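Local coordinates for sgbp-b (Bacteroides uniformis, PDB 7K44), which probably binds xyloglucan at the cell surface as a surface glycan-binding protein of a polysaccharide utilization locus, at residues P32-V43 and A113-A123; A123-V131 and V142-M150. All blocks are in the same frame, centred on the assembly; numbering follows the deposited sequence. Where two conformers were deposited one is given.

Contact 1. Residues P32-V43 and A113-A123; sequences PYITRVATTFPV and ASAFTPFRRTA
Phe41 lays one ring face over Ala123, whose CA stands 4.1 Å above the ring plane toward the rim, while Thr39 CG2 lies over the opposite face. Its CD1-CE1 edge is turned to the backbone of the other segment: Phe41 CD1 is 3.4 Å from Arg121 O, and Arg120 O lies near the same plane. With CG anti to the carbonyl carbon (chi1 -69°), the ring is directed at this turn. Next along the chain, after the cis peptide bond preceding Pro42, Val43 and Arg121 are hydrogen-bonded twice. Val43 N donates to Arg121 O at 2.8 Å, nearly straight (170°) and in the carbonyl plane. In return the Arg121 chain, bent at chi3, brings NH1 to 2.7 Å from Val43 O, which lies in the guanidinium plane, although the nitrogen sits above the carbonyl plane. NE of the same group makes a salt bridge with Asp102, so two partners fix its rotation. Replacing Arg121 by an alanine is likely to take the NH1 donor from Val43 O and the salt-bridge partner from Asp102.

Towards the N-terminal end the meeting becomes apolar. Ile34 and Thr117 cross at about a right angle, Ile34 CG2 reaching Thr117 CB at 3.8 Å, and Val37 CG2 touches the Thr117 methyl. Ala115 CB packs against Pro32 and against Ile34 CG1 at 3.9 Å, and a water donates to both Pro32 O and Ser114 O.

The strand axes approach to 5.8 Å at 25°, without bridges. Strand 33-39, carrying a classic bulge at Thr35 and Arg36 opposite Val52, pairs with strand 48-54; strand 114-120 pairs with strand 103-110. These outermost strands of two four-stranded antiparallel sheets thus run side by side in nearly the same direction, consistent with the two-sheet beta-sandwich of an Ig-like domain.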
loop_
_atom_site.group_PDB
_atom_site.type_symbol
_atom_site.label_atom_id
_atom_site.label_comp_id
_atom_site.label_asym_id
_atom_site.label_seq_id
_atom_site.Cartn_x
_atom_site.Cartn_y
_atom_site.Cartn_z
ATOM N N PRO A 32 -29.691 -15.247 10.901
ATOM C CA PRO A 32 -28.365 -15.790 10.591
ATOM C C PRO A 32 -27.622 -14.926 9.588
ATOM O O PRO A 32 -28.217 -14.214 8.776
ATOM C CB PRO A 32 -28.682 -17.164 9.996
ATOM C CG PRO A 32 -30.031 -16.993 9.386
ATOM C CD PRO A 32 -30.768 -16.058 10.308
ATOM N N TYR A 33 -26.295 -14.992 9.659
ATOM C CA TYR A 33 -25.438 -14.339 8.687
ATOM C C TYR A 33 -24.196 -15.189 8.469
ATOM O O TYR A 33 -23.814 -15.997 9.318
ATOM C CB TYR A 33 -25.070 -12.910 9.112
ATOM C CG TYR A 33 -24.248 -12.825 10.381
ATOM C CD1 TYR A 33 -24.858 -12.867 11.631
ATOM C CD2 TYR A 33 -22.869 -12.687 10.326
ATOM C CE1 TYR A 33 -24.111 -12.781 12.790
ATOM C CE2 TYR A 33 -22.112 -12.596 11.480
ATOM C CZ TYR A 33 -22.739 -12.648 12.707
ATOM O OH TYR A 33 -21.987 -12.560 13.858
ATOM N N ILE A 34 -23.574 -15.006 7.310
ATOM C CA ILE A 34 -22.349 -15.708 6.948
ATOM C C ILE A 34 -21.266 -14.667 6.721
ATOM O O ILE A 34 -21.425 -13.766 5.890
ATOM C CB ILE A 34 -22.534 -16.589 5.701
ATOM C CG1 ILE A 34 -23.575 -17.680 5.958
ATOM C CG2 ILE A 34 -21.205 -17.206 5.301
ATOM C CD1 ILE A 34 -23.941 -18.475 4.719
ATOM N N THR A 35 -20.170 -14.781 7.468
ATOM C CA THR A 35 -19.024 -13.898 7.314
ATOM C C THR A 35 -18.073 -14.420 6.249
ATOM O O THR A 35 -17.585 -13.658 5.407
ATOM C CB THR A 35 -18.284 -13.801 8.648
ATOM O OG1 THR A 35 -19.169 -13.280 9.646
ATOM C CG2 THR A 35 -17.057 -12.912 8.519
ATOM N N ARG A 36 -17.805 -15.720 6.279
ATOM C CA ARG A 36 -16.849 -16.327 5.371
ATOM C C ARG A 36 -17.039 -17.830 5.453
ATOM O O ARG A 36 -17.729 -18.348 6.339
ATOM C CB ARG A 36 -15.410 -15.972 5.737
ATOM C CG ARG A 36 -15.041 -16.374 7.153
ATOM C CD ARG A 36 -13.617 -15.951 7.537
ATOM N NE ARG A 36 -13.351 -16.255 8.942
ATOM C CZ ARG A 36 -12.627 -17.286 9.368
ATOM N NH1 ARG A 36 -12.078 -18.124 8.497
ATOM N NH2 ARG A 36 -12.453 -17.486 10.669
ATOM N N VAL A 37 -16.401 -18.523 4.520
ATOM C CA VAL A 37 -16.354 -19.976 4.500
ATOM C C VAL A 37 -14.895 -20.386 4.411
ATOM O O VAL A 37 -14.170 -19.925 3.521
ATOM C CB VAL A 37 -17.151 -20.546 3.315
ATOM C CG1 VAL A 37 -17.011 -22.058 3.276
ATOM C CG2 VAL A 37 -18.604 -20.148 3.443
ATOM N N ALA A 38 -14.462 -21.219 5.349
ATOM C CA ALA A 38 -13.104 -21.735 5.368
ATOM C C ALA A 38 -13.080 -23.068 4.638
ATOM O O ALA A 38 -13.903 -23.948 4.915
ATOM C CB ALA A 38 -12.641 -21.935 6.811
ATOM N N THR A 39 -12.145 -23.208 3.703
ATOM C CA THR A 39 -11.975 -24.455 2.970
ATOM C C THR A 39 -10.666 -24.407 2.200
ATOM O O THR A 39 -10.097 -23.334 1.971
ATOM C CB THR A 39 -13.133 -24.706 1.999
ATOM O OG1 THR A 39 -13.072 -26.062 1.542
ATOM C CG2 THR A 39 -13.058 -23.764 0.799
ATOM N N THR A 40 -10.204 -25.587 1.800
ATOM C CA THR A 40 -9.039 -25.724 0.939
ATOM C C THR A 40 -9.499 -25.984 -0.488
ATOM O O THR A 40 -10.499 -26.674 -0.714
ATOM C CB THR A 40 -8.135 -26.867 1.412
ATOM O OG1 THR A 40 -8.907 -28.058 1.594
ATOM C CG2 THR A 40 -7.469 -26.508 2.732
ATOM N N PHE A 41 -8.782 -25.427 -1.436
ATOM C CA PHE A 41 -9.139 -25.515 -2.841
ATOM C C PHE A 41 -8.237 -26.510 -3.566
ATOM O O PHE A 41 -7.085 -26.720 -3.170
ATOM C CB PHE A 41 -9.022 -24.143 -3.517
ATOM C CG PHE A 41 -10.053 -23.156 -3.055
ATOM C CD1 PHE A 41 -11.347 -23.209 -3.544
ATOM C CD2 PHE A 41 -9.731 -22.178 -2.123
ATOM C CE1 PHE A 41 -12.307 -22.313 -3.118
ATOM C CE2 PHE A 41 -10.686 -21.272 -1.690
ATOM C CZ PHE A 41 -11.974 -21.338 -2.183
ATOM N N PRO A 42 -8.744 -27.168 -4.618
ATOM C CA PRO A 42 -10.140 -27.077 -5.060
ATOM C C PRO A 42 -11.030 -27.885 -4.134
ATOM O O PRO A 42 -10.547 -28.797 -3.467
ATOM C CB PRO A 42 -10.104 -27.713 -6.444
ATOM C CG PRO A 42 -9.006 -28.713 -6.350
ATOM C CD PRO A 42 -7.956 -28.069 -5.478
ATOM N N VAL A 43 -12.305 -27.521 -4.070
ATOM C CA VAL A 43 -13.254 -28.232 -3.224
ATOM C C VAL A 43 -13.703 -29.474 -3.984
ATOM O O VAL A 43 -14.385 -29.374 -5.008
ATOM C CB VAL A 43 -14.443 -27.344 -2.847
ATOM C CG1 VAL A 43 -15.375 -28.093 -1.922
ATOM C CG2 VAL A 43 -13.946 -26.048 -2.195
ATOM N N ALA A 113 -34.808 -16.886 9.374
ATOM C CA ALA A 113 -34.556 -16.455 8.007
ATOM C C ALA A 113 -33.443 -17.323 7.430
ATOM O O ALA A 113 -33.028 -18.316 8.037
ATOM C CB ALA A 113 -34.203 -14.966 7.970
ATOM N N SER A 114 -32.955 -16.944 6.255
ATOM C CA SER A 114 -31.860 -17.640 5.601
ATOM C C SER A 114 -30.673 -16.700 5.458
ATOM O O SER A 114 -30.824 -15.473 5.429
ATOM C CB SER A 114 -32.272 -18.150 4.210
ATOM O OG SER A 114 -33.119 -19.279 4.309
ATOM N N ALA A 115 -29.483 -17.290 5.394
ATOM C CA ALA A 115 -28.268 -16.578 5.039
ATOM C C ALA A 115 -27.617 -17.303 3.873
ATOM O O ALA A 115 -27.750 -18.522 3.735
ATOM C CB ALA A 115 -27.284 -16.494 6.218
ATOM N N PHE A 116 -26.917 -16.551 3.027
ATOM C CA PHE A 116 -26.219 -17.173 1.914
ATOM C C PHE A 116 -24.946 -16.407 1.598
ATOM O O PHE A 116 -24.765 -15.256 2.005
ATOM C CB PHE A 116 -27.105 -17.315 0.670
ATOM C CG PHE A 116 -27.459 -16.009 0.010
ATOM C CD1 PHE A 116 -28.434 -15.185 0.547
ATOM C CD2 PHE A 116 -26.836 -15.621 -1.162
ATOM C CE1 PHE A 116 -28.772 -13.992 -0.071
ATOM C CE2 PHE A 116 -27.168 -14.429 -1.784
ATOM C CZ PHE A 116 -28.136 -13.615 -1.235
ATOM N N THR A 117 -24.063 -17.063 0.854
ATOM C CA THR A 117 -22.776 -16.486 0.506
ATOM C C THR A 117 -22.385 -17.039 -0.852
ATOM O O THR A 117 -22.787 -18.156 -1.198
ATOM C CB THR A 117 -21.712 -16.855 1.562
ATOM O OG1 THR A 117 -20.505 -16.122 1.320
ATOM C CG2 THR A 117 -21.396 -18.356 1.550
ATOM N N PRO A 118 -21.635 -16.285 -1.653
ATOM C CA PRO A 118 -21.149 -16.833 -2.922
ATOM C C PRO A 118 -20.285 -18.060 -2.682
ATOM O O PRO A 118 -19.604 -18.176 -1.663
ATOM C CB PRO A 118 -20.315 -15.684 -3.510
ATOM C CG PRO A 118 -20.809 -14.467 -2.832
ATOM C CD PRO A 118 -21.193 -14.892 -1.451
ATOM N N PHE A 119 -20.336 -18.998 -3.628
ATOM C CA PHE A 119 -19.507 -20.192 -3.577
ATOM C C PHE A 119 -18.963 -20.505 -4.961
ATOM O O PHE A 119 -19.686 -20.400 -5.959
ATOM C CB PHE A 119 -20.287 -21.433 -3.069
ATOM C CG PHE A 119 -19.464 -22.692 -3.097
ATOM C CD1 PHE A 119 -18.512 -22.928 -2.118
ATOM C CD2 PHE A 119 -19.577 -23.592 -4.143
ATOM C CE1 PHE A 119 -17.722 -24.054 -2.163
ATOM C CE2 PHE A 119 -18.787 -24.723 -4.193
ATOM C CZ PHE A 119 -17.862 -24.958 -3.200
ATOM N N ARG A 120 -17.690 -20.898 -5.013
ATOM C CA ARG A 120 -17.127 -21.547 -6.189
ATOM C C ARG A 120 -16.120 -22.598 -5.741
ATOM O O ARG A 120 -15.498 -22.473 -4.682
ATOM C CB ARG A 120 -16.523 -20.556 -7.193
ATOM C CG ARG A 120 -15.638 -19.510 -6.578
ATOM C CD ARG A 120 -14.966 -18.650 -7.652
ATOM N NE ARG A 120 -14.055 -19.425 -8.486
ATOM C CZ ARG A 120 -14.039 -19.374 -9.815
ATOM N NH1 ARG A 120 -14.884 -18.584 -10.462
ATOM N NH2 ARG A 120 -13.168 -20.110 -10.493
ATOM N N ARG A 121 -15.979 -23.646 -6.555
ATOM C CA ARG A 121 -15.167 -24.798 -6.183
ATOM C C ARG A 121 -13.677 -24.574 -6.346
ATOM O O ARG A 121 -12.890 -25.295 -5.730
ATOM C CB ARG A 121 -15.521 -26.013 -7.039
ATOM C CG ARG A 121 -16.738 -26.785 -6.620
ATOM C CD ARG A 121 -16.749 -28.151 -7.295
ATOM N NE ARG A 121 -16.015 -28.155 -8.558
ATOM C CZ ARG A 121 -14.806 -28.687 -8.727
ATOM N NH1 ARG A 121 -14.178 -29.259 -7.707
ATOM N NH2 ARG A 121 -14.217 -28.636 -9.914
ATOM N N THR A 122 -13.265 -23.626 -7.179
ATOM C CA THR A 122 -11.856 -23.425 -7.469
ATOM C C THR A 122 -11.447 -22.014 -7.079
ATOM O O THR A 122 -12.267 -21.090 -7.079
ATOM C CB THR A 122 -11.570 -23.647 -8.956
ATOM O OG1 THR A 122 -12.460 -22.835 -9.730
ATOM C CG2 THR A 122 -11.788 -25.112 -9.318
ATOM N N ALA A 123 -10.170 -21.869 -6.737
ATOM C CA ALA A 123 -9.631 -20.577 -6.336
ATOM C C ALA A 123 -9.475 -19.660 -7.544
ATOM O O ALA A 123 -9.115 -20.099 -8.638
ATOM C CB ALA A 123 -8.272 -20.774 -5.675
HETATM O O HOH W 1 -30.910 -13.888 7.813
#

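Contact 2. Residues A123-V131 and V142-M150; sequences ALPPSISKV and VTVLGQNFM
Ile128 and Val144 pack on one face of this antiparallel hairpin: Val144 CG1, anti to the backbone N (chi1 -176°), is set 3.7 Å from Ile128 CG2, and Val131 CG1 continues the apolar row onto Val142 CG1. Both Ile128 and Val144 also touch Ile192 of strand 188-194, which places this tight side against the opposing sheet. Phe149 turns its ring edge to Pro126 CB and Ile128 CG1. At Gly146 the backbones of the non-hydrogen-bonded pair with Ile128 come within 4.1 Å, CA to CA; a side chain on Gly146 would run into Ser127 O, which Gly146 CA already approaches at 3.1 Å.

On the other face Lys130 and Leu145 run side by side, covered in part by Phe322; in the conformer given, the Lys130 amino group bonds to Phe322 O and makes a cation-pi contact with the ring. The solvent side is looser: a water lies between exposed Ser129 OG and Gln147 NE2, weakly bonded to both. Beyond the strand, Asn148 ND2 lies 3.7 Å from Leu124 CB, and two waters bridge these residues, one between Leu124 N and Asn148 OD1, the other donating to both carbonyl oxygens.

The register slips by one at a classic bulge, where Ser129 and Lys130 both face Leu145. Leu145 O accepts Ser129 N at 2.8 Å and, weakly, Lys130 N at 3.3 Å. Ser127 N to Gln147 O and Gln147 N to Ser127 O are both 3.0 Å. The chemistry implies a hairpin of the IPT/TIG domain held by its backbone, packed through hydrocarbon on the face turned to strand 188-194 and tied by water at its entry.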
loop_
_atom_site.group_PDB
_atom_site.type_symbol
_atom_site.label_atom_id
_atom_site.label_comp_id
_atom_site.label_asym_id
_atom_site.label_seq_id
_atom_site.Cartn_x
_atom_site.Cartn_y
_atom_site.Cartn_z
ATOM N N ALA A 123 -10.170 -21.869 -6.737
ATOM C CA ALA A 123 -9.631 -20.577 -6.336
ATOM C C ALA A 123 -9.475 -19.660 -7.544
ATOM O O ALA A 123 -9.115 -20.099 -8.638
ATOM C CB ALA A 123 -8.272 -20.774 -5.675
ATOM N N LEU A 124 -9.785 -18.384 -7.345
ATOM C CA LEU A 124 -9.428 -17.351 -8.308
ATOM C C LEU A 124 -7.976 -16.935 -8.082
ATOM O O LEU A 124 -7.448 -17.075 -6.974
ATOM C CB LEU A 124 -10.325 -16.137 -8.113
ATOM C CG LEU A 124 -11.806 -16.350 -8.443
ATOM C CD1 LEU A 124 -12.649 -15.199 -7.922
ATOM C CD2 LEU A 124 -12.000 -16.525 -9.929
ATOM N N PRO A 125 -7.303 -16.429 -9.118
ATOM C CA PRO A 125 -5.949 -15.923 -8.923
ATOM C C PRO A 125 -5.975 -14.689 -8.034
ATOM O O PRO A 125 -6.989 -13.973 -7.978
ATOM C CB PRO A 125 -5.496 -15.564 -10.350
ATOM C CG PRO A 125 -6.756 -15.263 -11.070
ATOM C CD PRO A 125 -7.770 -16.229 -10.504
ATOM N N PRO A 126 -4.884 -14.407 -7.331
ATOM C CA PRO A 126 -4.829 -13.185 -6.527
ATOM C C PRO A 126 -4.648 -11.973 -7.426
ATOM O O PRO A 126 -4.215 -12.069 -8.576
ATOM C CB PRO A 126 -3.591 -13.402 -5.651
ATOM C CG PRO A 126 -2.663 -14.222 -6.534
ATOM C CD PRO A 126 -3.594 -15.114 -7.365
ATOM N N SER A 127 -4.993 -10.815 -6.882
ATOM C CA SER A 127 -4.787 -9.559 -7.582
ATOM C C SER A 127 -4.346 -8.522 -6.569
ATOM O O SER A 127 -4.643 -8.632 -5.377
ATOM C CB SER A 127 -6.053 -9.087 -8.307
ATOM O OG SER A 127 -7.181 -9.109 -7.450
ATOM N N ILE A 128 -3.608 -7.525 -7.051
ATOM C CA ILE A 128 -3.121 -6.426 -6.225
ATOM C C ILE A 128 -3.693 -5.125 -6.764
ATOM O O ILE A 128 -3.549 -4.822 -7.954
ATOM C CB ILE A 128 -1.587 -6.372 -6.218
ATOM C CG1 ILE A 128 -1.027 -7.600 -5.514
ATOM C CG2 ILE A 128 -1.123 -5.083 -5.531
ATOM C CD1 ILE A 128 0.434 -7.893 -5.848
ATOM N N SER A 129 -4.347 -4.355 -5.894
ATOM C CA SER A 129 -4.868 -3.060 -6.304
ATOM C C SER A 129 -4.054 -1.881 -5.786
ATOM O O SER A 129 -4.020 -0.840 -6.443
ATOM C CB SER A 129 -6.331 -2.894 -5.882
ATOM O OG SER A 129 -6.473 -2.975 -4.478
ATOM N N LYS A 130 -3.400 -2.010 -4.633
ATOM C CA LYS A 130 -2.650 -0.900 -4.061
ATOM C C LYS A 130 -1.511 -1.449 -3.212
ATOM O O LYS A 130 -1.639 -2.503 -2.588
ATOM C CB LYS A 130 -3.567 -0.025 -3.196
ATOM C CG LYS A 130 -4.093 1.211 -3.906
ATOM C CD LYS A 130 -4.344 2.344 -2.921
ATOM C CE LYS A 130 -5.472 2.010 -1.967
ATOM N NZ LYS A 130 -5.972 3.237 -1.280
ATOM N N VAL A 131 -0.388 -0.716 -3.182
ATOM C CA VAL A 131 0.759 -1.061 -2.348
ATOM C C VAL A 131 1.161 0.190 -1.576
ATOM O O VAL A 131 1.083 1.310 -2.097
ATOM C CB VAL A 131 1.953 -1.612 -3.161
ATOM C CG1 VAL A 131 3.013 -2.176 -2.233
ATOM C CG2 VAL A 131 1.500 -2.671 -4.137
ATOM N N VAL A 142 5.174 -3.283 5.084
ATOM C CA VAL A 142 4.552 -2.960 3.811
ATOM C C VAL A 142 3.129 -3.491 3.867
ATOM O O VAL A 142 2.897 -4.576 4.406
ATOM C CB VAL A 142 5.327 -3.651 2.672
ATOM C CG1 VAL A 142 4.759 -3.243 1.328
ATOM C CG2 VAL A 142 6.822 -3.361 2.761
ATOM N N THR A 143 2.179 -2.728 3.351
ATOM C CA THR A 143 0.786 -3.148 3.280
ATOM C C THR A 143 0.379 -3.275 1.821
ATOM O O THR A 143 0.738 -2.434 0.992
ATOM C CB THR A 143 -0.122 -2.145 3.998
ATOM O OG1 THR A 143 0.324 -2.000 5.350
ATOM C CG2 THR A 143 -1.566 -2.642 4.024
ATOM N N VAL A 144 -0.364 -4.341 1.497
ATOM C CA VAL A 144 -0.837 -4.574 0.134
ATOM C C VAL A 144 -2.341 -4.795 0.186
ATOM O O VAL A 144 -2.822 -5.550 1.038
ATOM C CB VAL A 144 -0.143 -5.797 -0.504
ATOM C CG1 VAL A 144 -0.582 -5.965 -1.959
ATOM C CG2 VAL A 144 1.374 -5.660 -0.427
ATOM N N LEU A 145 -3.077 -4.122 -0.695
ATOM C CA LEU A 145 -4.510 -4.338 -0.862
ATOM C C LEU A 145 -4.749 -5.115 -2.147
ATOM O O LEU A 145 -4.077 -4.889 -3.156
ATOM C CB LEU A 145 -5.277 -3.018 -0.968
ATOM C CG LEU A 145 -5.178 -2.021 0.183
ATOM C CD1 LEU A 145 -6.237 -0.948 0.035
ATOM C CD2 LEU A 145 -5.341 -2.735 1.491
ATOM N N GLY A 146 -5.712 -6.032 -2.111
ATOM C CA GLY A 146 -6.018 -6.792 -3.302
ATOM C C GLY A 146 -7.146 -7.760 -3.044
ATOM O O GLY A 146 -7.988 -7.503 -2.183
ATOM N N GLN A 147 -7.180 -8.867 -3.779
ATOM C CA GLN A 147 -8.232 -9.862 -3.602
ATOM C C GLN A 147 -7.623 -11.246 -3.704
ATOM O O GLN A 147 -6.635 -11.455 -4.413
ATOM C CB GLN A 147 -9.336 -9.729 -4.664
ATOM C CG GLN A 147 -10.085 -8.398 -4.646
ATOM C CD GLN A 147 -10.926 -8.214 -3.395
ATOM O OE1 GLN A 147 -11.330 -9.182 -2.759
ATOM N NE2 GLN A 147 -11.196 -6.963 -3.044
ATOM N N ASN A 148 -8.235 -12.197 -2.988
ATOM C CA ASN A 148 -7.903 -13.618 -3.108
ATOM C C ASN A 148 -6.482 -13.949 -2.651
ATOM O O ASN A 148 -5.743 -14.681 -3.315
ATOM C CB ASN A 148 -8.213 -14.146 -4.506
ATOM C CG ASN A 148 -9.674 -14.016 -4.829
ATOM O OD1 ASN A 148 -10.512 -14.608 -4.150
ATOM N ND2 ASN A 148 -9.998 -13.196 -5.815
ATOM N N PHE A 149 -6.115 -13.424 -1.479
ATOM C CA PHE A 149 -4.816 -13.664 -0.861
ATOM C C PHE A 149 -4.761 -14.958 -0.031
ATOM O O PHE A 149 -3.860 -15.123 0.797
ATOM C CB PHE A 149 -4.418 -12.470 0.020
ATOM C CG PHE A 149 -4.092 -11.202 -0.742
ATOM C CD1 PHE A 149 -3.731 -11.227 -2.079
ATOM C CD2 PHE A 149 -4.140 -9.975 -0.091
ATOM C CE1 PHE A 149 -3.427 -10.052 -2.758
ATOM C CE2 PHE A 149 -3.831 -8.792 -0.757
ATOM C CZ PHE A 149 -3.473 -8.828 -2.092
ATOM N N MET A 150 -5.698 -15.874 -0.227
ATOM C CA MET A 150 -5.699 -17.136 0.497
ATOM C C MET A 150 -4.567 -18.039 0.013
ATOM O O MET A 150 -4.184 -18.017 -1.157
ATOM C CB MET A 150 -7.013 -17.849 0.202
ATOM C CG MET A 150 -7.307 -17.844 -1.304
ATOM S SD MET A 150 -9.029 -17.771 -1.779
ATOM C CE MET A 150 -9.475 -16.132 -1.249
HETATM O O HOH W 2 -5.660 -16.866 -5.057
HETATM O O HOH W 3 -11.121 -17.504 -4.738
HETATM O O HOH W 4 -9.189 -4.833 -4.809
#

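Contacts 1 and 2 lie in series along the chain, their centres about 19 Å apart, and share Ala123 on the connection between strands 114-120 and 127-131. They also touch directly, Phe41 CE2 lying 3.9 Å from Met150 SD. Both are partly buried, but the centre of contact 1 is about 28 Å, and that of contact 2 about 11 Å, from the centre of the chain. Contact 1 joins strands of different sheets, mainly by apolar contacts, with direct hydrogen bonds at its C-terminal turn; contact 2 pairs neighbouring strands of one sheet through repeated backbone bonds. Water bridges lie near the N-terminal end of contact 1 and largely around the entry segment of contact 2.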